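Local coordinates for protein L-asparaginase I (Vibrio cholerae, PDB 2OCD) that probably catalyses the hydrolysis of L-asparagine to L-aspartate and ammonium, working as a homotetramer, at residues B[102-110]-B[199-208]; B[137-145]-B[187-198]. One frame throughout, in Å; residues are numbered along the deposited sequence.

Interaction 1. Residues B[102-110]-B[199-208]; sequences SFMFENLGK and PSGEFKVNPI
In Glu106 and Lys204 CG stands opposite the backbone N about CA-CB (chi1 151° and -170°), and the two side chains, on one face of a short antiparallel ribbon, run alongside each other. Lys204 then bends at chi2 and chi3, and its NZ forms a salt bridge with Glu106 OE2 (3.2 Å) whose hydrogen bond is weak, while the same NZ donates to Asn206 OD1 at 2.7 Å, within the plane of that carbonyl. In the backbone, Glu106 and Lys204 exchange N-H...O bonds both ways, and Asn206 N reaches Met104 O at 2.8 Å in a nearly straight bond. On the other face the Phe105 ring takes Val205 CG2 at its edge, 3.7 Å from CD1, and meets the Phe203 ring obliquely with planes 48° apart. Leu108 CD1 lies 3.6 Å from Phe203 CE1. Selenomethionine Met104 crosses Ile208 at about a right angle, CE to CG2 3.4 Å. Beyond the ribbon, Asn107 ND2 donates to Glu202 O (3.2 Å) from above the carbonyl plane. Tyr79 stacks on Phe203, and helix 65-78 packs against Met104 and Val205. The ribbon is thus two-sided: apolar toward that helix, and charged opposite, where Lys204 NZ probably helps to neutralise Glu106.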
loop_
_atom_site.group_PDB
_atom_site.type_symbol
_atom_site.label_atom_id
_atom_site.label_comp_id
_atom_site.label_asym_id
_atom_site.label_seq_id
_atom_site.Cartn_x
_atom_site.Cartn_y
_atom_site.Cartn_z
ATOM N N SER B 102 -11.747 20.411 -19.821
ATOM C CA SER B 102 -12.853 19.473 -19.731
ATOM C C SER B 102 -14.160 20.227 -19.925
ATOM O O SER B 102 -15.018 19.758 -20.682
ATOM C CB SER B 102 -12.870 18.683 -18.439
ATOM O OG SER B 102 -13.356 19.437 -17.361
ATOM N N PHE B 103 -14.291 21.405 -19.312
ATOM C CA PHE B 103 -15.528 22.199 -19.482
ATOM C C PHE B 103 -15.625 22.936 -20.823
ATOM O O PHE B 103 -16.717 22.993 -21.416
ATOM C CB PHE B 103 -15.746 23.136 -18.312
ATOM C CG PHE B 103 -15.851 22.404 -17.060
ATOM C CD1 PHE B 103 -16.982 21.648 -16.808
ATOM C CD2 PHE B 103 -14.771 22.340 -16.181
ATOM C CE1 PHE B 103 -17.101 20.918 -15.684
ATOM C CE2 PHE B 103 -14.867 21.599 -15.030
ATOM C CZ PHE B 103 -16.043 20.859 -14.778
HETATM N N MSE B 104 -14.486 23.441 -21.305
HETATM C CA MSE B 104 -14.444 24.139 -22.560
HETATM C C MSE B 104 -14.854 23.309 -23.745
HETATM O O MSE B 104 -15.409 23.856 -24.698
HETATM C CB MSE B 104 -13.043 24.675 -22.810
HETATM C CG MSE B 104 -12.733 25.857 -21.911
HETATM SE SE MSE B 104 -10.914 26.510 -22.034
HETATM C CE MSE B 104 -11.120 27.424 -23.742
ATOM N N PHE B 105 -14.542 22.015 -23.716
ATOM C CA PHE B 105 -14.887 21.137 -24.814
ATOM C C PHE B 105 -16.258 20.573 -24.563
ATOM O O PHE B 105 -16.552 20.070 -23.502
ATOM C CB PHE B 105 -13.923 19.964 -24.982
ATOM C CG PHE B 105 -12.520 20.349 -25.348
ATOM C CD1 PHE B 105 -12.256 21.370 -26.238
ATOM C CD2 PHE B 105 -11.456 19.628 -24.852
ATOM C CE1 PHE B 105 -10.968 21.697 -26.560
ATOM C CE2 PHE B 105 -10.177 19.948 -25.193
ATOM C CZ PHE B 105 -9.934 20.985 -26.036
ATOM N N GLU B 106 -17.064 20.599 -25.603
ATOM C CA GLU B 106 -18.427 20.173 -25.545
ATOM C C GLU B 106 -18.638 19.108 -26.634
ATOM O O GLU B 106 -18.318 19.329 -27.800
ATOM C CB GLU B 106 -19.287 21.417 -25.711
ATOM C CG GLU B 106 -20.618 21.224 -26.344
ATOM C CD GLU B 106 -21.616 22.262 -25.819
ATOM O OE1 GLU B 106 -21.977 22.143 -24.612
ATOM O OE2 GLU B 106 -22.017 23.180 -26.590
ATOM N N ASN B 107 -19.132 17.940 -26.225
ATOM C CA ASN B 107 -19.312 16.791 -27.112
ATOM C C ASN B 107 -18.018 16.324 -27.725
ATOM O O ASN B 107 -17.944 16.037 -28.907
ATOM C CB ASN B 107 -20.354 17.072 -28.206
ATOM C CG ASN B 107 -21.685 17.554 -27.638
ATOM O OD1 ASN B 107 -22.111 17.149 -26.542
ATOM N ND2 ASN B 107 -22.332 18.448 -28.366
ATOM N N LEU B 108 -16.981 16.252 -26.902
ATOM C CA LEU B 108 -15.682 15.697 -27.317
ATOM C C LEU B 108 -15.873 14.231 -27.713
ATOM O O LEU B 108 -16.395 13.423 -26.916
ATOM C CB LEU B 108 -14.712 15.794 -26.150
ATOM C CG LEU B 108 -13.252 15.516 -26.406
ATOM C CD1 LEU B 108 -12.733 16.651 -27.290
ATOM C CD2 LEU B 108 -12.527 15.353 -25.041
ATOM N N GLY B 109 -15.520 13.917 -28.963
ATOM C CA GLY B 109 -15.550 12.544 -29.508
ATOM C C GLY B 109 -14.160 11.994 -29.833
ATOM O O GLY B 109 -14.031 11.117 -30.682
ATOM N N LYS B 110 -13.129 12.501 -29.144
ATOM C CA LYS B 110 -11.733 12.146 -29.392
ATOM C C LYS B 110 -10.909 12.309 -28.109
ATOM O O LYS B 110 -11.138 13.231 -27.338
ATOM C CB LYS B 110 -11.140 13.000 -30.557
ATOM C CG LYS B 110 -11.718 12.671 -32.010
ATOM C CD LYS B 110 -11.010 13.422 -33.145
ATOM C CE LYS B 110 -11.790 13.375 -34.423
ATOM N NZ LYS B 110 -10.927 13.174 -35.622
ATOM N N PRO B 199 -20.260 11.078 -28.515
ATOM C CA PRO B 199 -21.075 12.058 -27.820
ATOM C C PRO B 199 -22.309 12.338 -28.661
ATOM O O PRO B 199 -22.455 11.765 -29.735
ATOM C CB PRO B 199 -20.176 13.283 -27.761
ATOM C CG PRO B 199 -19.390 13.217 -29.056
ATOM C CD PRO B 199 -19.321 11.727 -29.454
ATOM N N SER B 200 -23.128 13.267 -28.173
ATOM C CA SER B 200 -24.534 13.410 -28.515
ATOM C C SER B 200 -24.798 14.752 -29.207
ATOM O O SER B 200 -25.851 15.368 -29.027
ATOM C CB SER B 200 -25.360 13.292 -27.214
ATOM O OG SER B 200 -26.421 12.375 -27.372
ATOM N N GLY B 201 -23.850 15.189 -30.023
ATOM C CA GLY B 201 -23.923 16.507 -30.647
ATOM C C GLY B 201 -22.599 16.821 -31.270
ATOM O O GLY B 201 -21.630 16.117 -31.046
ATOM N N GLU B 202 -22.535 17.876 -32.058
ATOM C CA GLU B 202 -21.286 18.191 -32.748
ATOM C C GLU B 202 -20.254 18.752 -31.782
ATOM O O GLU B 202 -20.603 19.478 -30.850
ATOM C CB GLU B 202 -21.550 19.152 -33.907
ATOM C CG GLU B 202 -21.821 18.410 -35.222
ATOM C CD GLU B 202 -22.530 19.265 -36.260
ATOM O OE1 GLU B 202 -23.132 18.681 -37.206
ATOM O OE2 GLU B 202 -22.492 20.520 -36.128
ATOM N N PHE B 203 -18.986 18.406 -31.994
ATOM C CA PHE B 203 -17.921 18.927 -31.153
ATOM C C PHE B 203 -17.864 20.419 -31.302
ATOM O O PHE B 203 -17.945 20.933 -32.413
ATOM C CB PHE B 203 -16.558 18.346 -31.525
ATOM C CG PHE B 203 -15.363 19.099 -30.911
ATOM C CD1 PHE B 203 -14.983 18.890 -29.604
ATOM C CD2 PHE B 203 -14.620 20.011 -31.671
ATOM C CE1 PHE B 203 -13.886 19.553 -29.073
ATOM C CE2 PHE B 203 -13.520 20.695 -31.118
ATOM C CZ PHE B 203 -13.163 20.458 -29.828
ATOM N N LYS B 204 -17.697 21.105 -30.177
ATOM C CA LYS B 204 -17.487 22.532 -30.185
ATOM C C LYS B 204 -16.598 22.982 -29.010
ATOM O O LYS B 204 -16.632 22.373 -27.951
ATOM C CB LYS B 204 -18.838 23.189 -30.082
ATOM C CG LYS B 204 -18.804 24.661 -30.319
ATOM C CD LYS B 204 -19.473 25.427 -29.160
ATOM C CE LYS B 204 -20.985 25.170 -29.055
ATOM N NZ LYS B 204 -21.611 26.008 -27.967
ATOM N N VAL B 205 -15.836 24.054 -29.206
ATOM C CA VAL B 205 -15.113 24.724 -28.133
ATOM C C VAL B 205 -15.785 26.009 -27.650
ATOM O O VAL B 205 -15.986 26.940 -28.421
ATOM C CB VAL B 205 -13.692 25.099 -28.557
ATOM C CG1 VAL B 205 -13.008 25.919 -27.421
ATOM C CG2 VAL B 205 -12.907 23.831 -28.939
ATOM N N ASN B 206 -16.076 26.063 -26.345
ATOM C CA ASN B 206 -16.748 27.203 -25.709
ATOM C C ASN B 206 -15.701 28.136 -25.063
ATOM O O ASN B 206 -14.804 27.666 -24.404
ATOM C CB ASN B 206 -17.736 26.705 -24.626
ATOM C CG ASN B 206 -19.035 26.013 -25.210
ATOM O OD1 ASN B 206 -19.625 26.419 -26.244
ATOM N ND2 ASN B 206 -19.496 24.985 -24.487
ATOM N N PRO B 207 -15.859 29.455 -25.177
ATOM C CA PRO B 207 -14.837 30.394 -24.708
ATOM C C PRO B 207 -14.693 30.481 -23.205
ATOM O O PRO B 207 -15.621 30.136 -22.454
ATOM C CB PRO B 207 -15.340 31.742 -25.190
ATOM C CG PRO B 207 -16.791 31.600 -25.167
ATOM C CD PRO B 207 -17.063 30.163 -25.634
ATOM N N ILE B 208 -13.523 30.967 -22.791
ATOM C CA ILE B 208 -13.184 31.152 -21.387
ATOM C C ILE B 208 -12.291 32.384 -21.262
ATOM O O ILE B 208 -11.407 32.610 -22.113
ATOM C CB ILE B 208 -12.465 29.920 -20.886
ATOM C CG1 ILE B 208 -12.513 29.795 -19.362
ATOM C CG2 ILE B 208 -11.065 29.893 -21.478
ATOM C CD1 ILE B 208 -12.642 28.230 -18.874
#

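Interaction 2. Residues B[137-145]-B[187-198]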
loop_
_atom_site.group_PDB
_atom_site.type_symbol
_atom_site.label_atom_id
_atom_site.label_comp_id
_atom_site.label_asym_id
_atom_site.label_seq_id
_atom_site.Cartn_x
_atom_site.Cartn_y
_atom_site.Cartn_z
ATOM N N HIS B 137 0.135 5.500 -26.949
ATOM C CA HIS B 137 -0.457 4.188 -27.127
ATOM C C HIS B 137 -1.929 4.162 -26.662
ATOM O O HIS B 137 -2.783 3.557 -27.324
ATOM C CB HIS B 137 0.377 3.119 -26.393
ATOM C CG HIS B 137 -0.198 1.735 -26.448
ATOM N ND1 HIS B 137 -0.427 1.067 -27.629
ATOM C CD2 HIS B 137 -0.554 0.880 -25.459
ATOM C CE1 HIS B 137 -0.902 -0.139 -27.369
ATOM N NE2 HIS B 137 -0.980 -0.281 -26.056
ATOM N N VAL B 138 -2.215 4.834 -25.546
ATOM C CA VAL B 138 -3.556 4.829 -24.918
ATOM C C VAL B 138 -4.570 5.635 -25.737
ATOM O O VAL B 138 -5.701 5.199 -25.942
ATOM C CB VAL B 138 -3.454 5.338 -23.454
ATOM C CG1 VAL B 138 -4.769 5.703 -22.910
ATOM C CG2 VAL B 138 -2.853 4.263 -22.589
ATOM N N ALA B 139 -4.156 6.796 -26.208
ATOM C CA ALA B 139 -4.890 7.572 -27.214
ATOM C C ALA B 139 -5.332 6.780 -28.439
ATOM O O ALA B 139 -6.411 6.974 -28.914
ATOM C CB ALA B 139 -4.026 8.750 -27.679
ATOM N N ALA B 140 -4.472 5.907 -28.963
ATOM C CA ALA B 140 -4.702 5.228 -30.213
ATOM C C ALA B 140 -5.338 3.877 -30.004
ATOM O O ALA B 140 -6.197 3.465 -30.769
ATOM C CB ALA B 140 -3.397 5.056 -30.939
ATOM N N ASN B 141 -4.918 3.154 -28.991
ATOM C CA ASN B 141 -5.471 1.809 -28.809
ATOM C C ASN B 141 -6.552 1.690 -27.744
ATOM O O ASN B 141 -7.191 0.644 -27.609
ATOM C CB ASN B 141 -4.332 0.820 -28.561
ATOM C CG ASN B 141 -3.408 0.678 -29.794
ATOM O OD1 ASN B 141 -3.001 1.669 -30.413
ATOM N ND2 ASN B 141 -3.105 -0.548 -30.156
ATOM N N TYR B 142 -6.754 2.754 -26.970
ATOM C CA TYR B 142 -7.735 2.746 -25.907
ATOM C C TYR B 142 -8.342 4.105 -25.745
ATOM O O TYR B 142 -8.317 4.631 -24.657
ATOM C CB TYR B 142 -7.091 2.345 -24.564
ATOM C CG TYR B 142 -6.434 1.001 -24.569
ATOM C CD1 TYR B 142 -5.142 0.836 -25.061
ATOM C CD2 TYR B 142 -7.086 -0.120 -24.091
ATOM C CE1 TYR B 142 -4.528 -0.409 -25.080
ATOM C CE2 TYR B 142 -6.468 -1.365 -24.122
ATOM C CZ TYR B 142 -5.190 -1.485 -24.615
ATOM O OH TYR B 142 -4.569 -2.717 -24.656
ATOM N N PRO B 143 -8.942 4.660 -26.811
ATOM C CA PRO B 143 -9.375 6.059 -26.768
ATOM C C PRO B 143 -10.514 6.276 -25.803
ATOM O O PRO B 143 -11.567 5.616 -25.907
ATOM C CB PRO B 143 -9.820 6.347 -28.220
ATOM C CG PRO B 143 -10.133 5.049 -28.823
ATOM C CD PRO B 143 -9.288 4.016 -28.097
ATOM N N ILE B 144 -10.308 7.173 -24.853
ATOM C CA ILE B 144 -11.372 7.594 -23.957
ATOM C C ILE B 144 -11.691 9.008 -24.342
ATOM O O ILE B 144 -10.814 9.833 -24.288
ATOM C CB ILE B 144 -10.912 7.623 -22.492
ATOM C CG1 ILE B 144 -10.174 6.318 -22.097
ATOM C CG2 ILE B 144 -12.105 7.961 -21.555
ATOM C CD1 ILE B 144 -10.852 5.128 -22.518
ATOM N N ASN B 145 -12.947 9.308 -24.664
ATOM C CA ASN B 145 -13.301 10.590 -25.289
ATOM C C ASN B 145 -13.587 11.659 -24.249
ATOM O O ASN B 145 -14.699 12.189 -24.187
ATOM C CB ASN B 145 -14.504 10.472 -26.252
ATOM C CG ASN B 145 -14.270 9.483 -27.401
ATOM O OD1 ASN B 145 -15.195 8.779 -27.822
ATOM N ND2 ASN B 145 -13.045 9.445 -27.929
ATOM N N ILE B 187 -1.997 -2.799 -19.872
ATOM C CA ILE B 187 -3.028 -1.760 -19.841
ATOM C C ILE B 187 -4.320 -2.318 -19.249
ATOM O O ILE B 187 -4.876 -3.260 -19.762
ATOM C CB ILE B 187 -3.311 -1.110 -21.213
ATOM C CG1 ILE B 187 -2.334 0.037 -21.486
ATOM C CG2 ILE B 187 -4.696 -0.494 -21.226
ATOM C CD1 ILE B 187 -1.064 -0.384 -22.044
ATOM N N GLU B 188 -4.783 -1.684 -18.169
ATOM C CA GLU B 188 -5.911 -2.148 -17.366
ATOM C C GLU B 188 -7.002 -1.063 -17.169
ATOM O O GLU B 188 -6.793 -0.047 -16.525
ATOM C CB GLU B 188 -5.382 -2.600 -16.003
ATOM C CG GLU B 188 -6.000 -3.863 -15.479
ATOM C CD GLU B 188 -5.598 -5.063 -16.313
ATOM O OE1 GLU B 188 -4.381 -5.193 -16.602
ATOM O OE2 GLU B 188 -6.498 -5.871 -16.685
ATOM N N LEU B 189 -8.190 -1.341 -17.678
ATOM C CA LEU B 189 -9.267 -0.369 -17.781
ATOM C C LEU B 189 -10.184 -0.462 -16.533
ATOM O O LEU B 189 -10.423 -1.556 -16.017
ATOM C CB LEU B 189 -10.021 -0.679 -19.082
ATOM C CG LEU B 189 -10.806 0.322 -19.939
ATOM C CD1 LEU B 189 -10.012 1.586 -20.285
ATOM C CD2 LEU B 189 -11.287 -0.424 -21.214
ATOM N N SER B 190 -10.678 0.660 -16.013
ATOM C CA SER B 190 -11.633 0.563 -14.919
ATOM C C SER B 190 -12.939 0.006 -15.439
ATOM O O SER B 190 -13.201 -0.010 -16.643
ATOM C CB SER B 190 -11.881 1.909 -14.238
ATOM O OG SER B 190 -11.021 2.071 -13.116
ATOM N N THR B 191 -13.759 -0.486 -14.531
ATOM C CA THR B 191 -15.116 -0.874 -14.918
ATOM C C THR B 191 -15.997 0.385 -14.922
ATOM O O THR B 191 -15.658 1.388 -14.293
ATOM C CB THR B 191 -15.649 -1.970 -13.996
ATOM O OG1 THR B 191 -15.050 -1.823 -12.699
ATOM C CG2 THR B 191 -15.307 -3.362 -14.576
ATOM N N ASN B 192 -17.090 0.362 -15.670
ATOM C CA ASN B 192 -17.943 1.543 -15.786
ATOM C C ASN B 192 -17.111 2.700 -16.308
ATOM O O ASN B 192 -17.193 3.826 -15.812
ATOM C CB ASN B 192 -18.591 1.876 -14.440
ATOM C CG ASN B 192 -18.909 0.638 -13.646
ATOM O OD1 ASN B 192 -18.379 0.439 -12.555
ATOM N ND2 ASN B 192 -19.727 -0.237 -14.215
ATOM N N VAL B 193 -16.266 2.358 -17.281
ATOM C CA VAL B 193 -15.511 3.301 -18.098
ATOM C C VAL B 193 -15.474 2.695 -19.476
ATOM O O VAL B 193 -14.939 1.595 -19.628
ATOM C CB VAL B 193 -14.066 3.456 -17.623
ATOM C CG1 VAL B 193 -13.128 3.937 -18.761
ATOM C CG2 VAL B 193 -14.014 4.416 -16.461
ATOM N N LYS B 194 -16.026 3.406 -20.467
ATOM C CA LYS B 194 -16.173 2.891 -21.840
ATOM C C LYS B 194 -15.098 3.412 -22.821
ATOM O O LYS B 194 -14.807 4.601 -22.823
ATOM C CB LYS B 194 -17.561 3.260 -22.388
ATOM C CG LYS B 194 -18.777 2.696 -21.612
ATOM C CD LYS B 194 -18.923 1.187 -21.750
ATOM C CE LYS B 194 -19.915 0.597 -20.707
ATOM N NZ LYS B 194 -19.389 0.640 -19.289
ATOM N N VAL B 195 -14.538 2.526 -23.653
ATOM C CA VAL B 195 -13.681 2.925 -24.767
ATOM C C VAL B 195 -14.528 3.447 -25.924
ATOM O O VAL B 195 -15.388 2.754 -26.413
ATOM C CB VAL B 195 -12.748 1.749 -25.284
ATOM C CG1 VAL B 195 -11.817 2.205 -26.421
ATOM C CG2 VAL B 195 -11.893 1.166 -24.151
ATOM N N ASP B 196 -14.303 4.689 -26.327
ATOM C CA ASP B 196 -14.898 5.283 -27.553
ATOM C C ASP B 196 -16.402 5.541 -27.488
ATOM O O ASP B 196 -17.134 5.246 -28.408
ATOM C CB ASP B 196 -14.548 4.470 -28.815
ATOM C CG ASP B 196 -14.430 5.352 -30.083
ATOM O OD1 ASP B 196 -15.064 6.434 -30.167
ATOM O OD2 ASP B 196 -13.696 4.948 -31.012
ATOM N N GLU B 197 -16.846 6.133 -26.395
ATOM C CA GLU B 197 -18.243 6.504 -26.255
ATOM C C GLU B 197 -18.437 7.770 -27.088
ATOM O O GLU B 197 -17.862 8.825 -26.782
ATOM C CB GLU B 197 -18.656 6.685 -24.752
ATOM C CG GLU B 197 -19.940 7.583 -24.496
ATOM C CD GLU B 197 -20.834 7.128 -23.312
ATOM O OE1 GLU B 197 -20.290 6.565 -22.325
ATOM O OE2 GLU B 197 -22.082 7.353 -23.378
ATOM N N LYS B 198 -19.232 7.648 -28.148
ATOM C CA LYS B 198 -19.567 8.784 -29.018
ATOM C C LYS B 198 -20.459 9.777 -28.276
ATOM O O LYS B 198 -21.297 9.380 -27.467
ATOM C CB LYS B 198 -20.237 8.305 -30.304
ATOM C CG LYS B 198 -19.324 7.424 -31.130
ATOM C CD LYS B 198 -19.948 6.994 -32.464
ATOM C CE LYS B 198 -21.109 5.938 -32.324
ATOM N NZ LYS B 198 -22.512 6.492 -32.449
HETATM O O HOH W 1 -15.254 7.314 -24.281
#
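Past the end of helix 127-141 the backbone of Pro143 and Ile144 draws close to that of Val195 and Asp196, with the CA atoms of Ile144 and Val195 5.3 Å apart and Asp196 N donating to Pro143 O at 2.9 Å, a bond bent at the hydrogen although the donor lies close to the line of the carbonyl. A water bridges the same region, accepting from Asn145 N and Glu197 N and donating to Lys194 O, 3.1 Å away. At the other end of the contact Ile187 is the central side chain. Its CG2 sits over the centre of one face of the Tyr142 ring, 3.5 Å from the ring centroid and 14° off the normal, a CH-pi contact. With CG1 anti to the carbonyl carbon (chi1 -85°), the longer branch leaves the tyrosine, and with chi2 84° its CD1 comes to the edge of the His137 ring, in its plane, 3.7 Å from CD2. The Tyr142 ring in turn has His137 NE2 at its own edge, in plane. Between the two ends, the Pro143 and Val195 side chains cross obliquely, CD to CG1 3.5 Å, and Ile144 CD1 lies 4.3 Å from Leu189 CD1 and also near Lys194 O. The contact packs the end of helix 127-141 on strand 187-189, an outermost strand of the mixed sheet within this chain, and hydrogen-bonds the loops that follow each. Leu181 of strand 181-183 touches Val138, Ile187 and Leu189, Ile113 of strand 112-115 lies against Val138, and Arg125 of the second subunit packs on His137 and Ile187.

The second segments of the two contacts are consecutive along the chain: residues 187-198 leave strand 187-189 and run, at the step from Lys198 to Pro199, straight into the partner of residues 102-110. The centres of the contacts are 18 Å apart, yet they meet where Asn145 CB comes to 3.6 Å from Leu108 O. Interaction 2 fastens the chain to the end of helix 127-141, and interaction 1 fastens its continuation just after helix 94-104, before it goes on to strand 213-217 of the parallel sheet. Both contacts lie away from the predicted active-site and substrate-binding residues Thr14, Ser60, Thr91 and Asp92; interaction 1 also borders helix 303-315 of the C-terminal part, through Asn206 and Ile208.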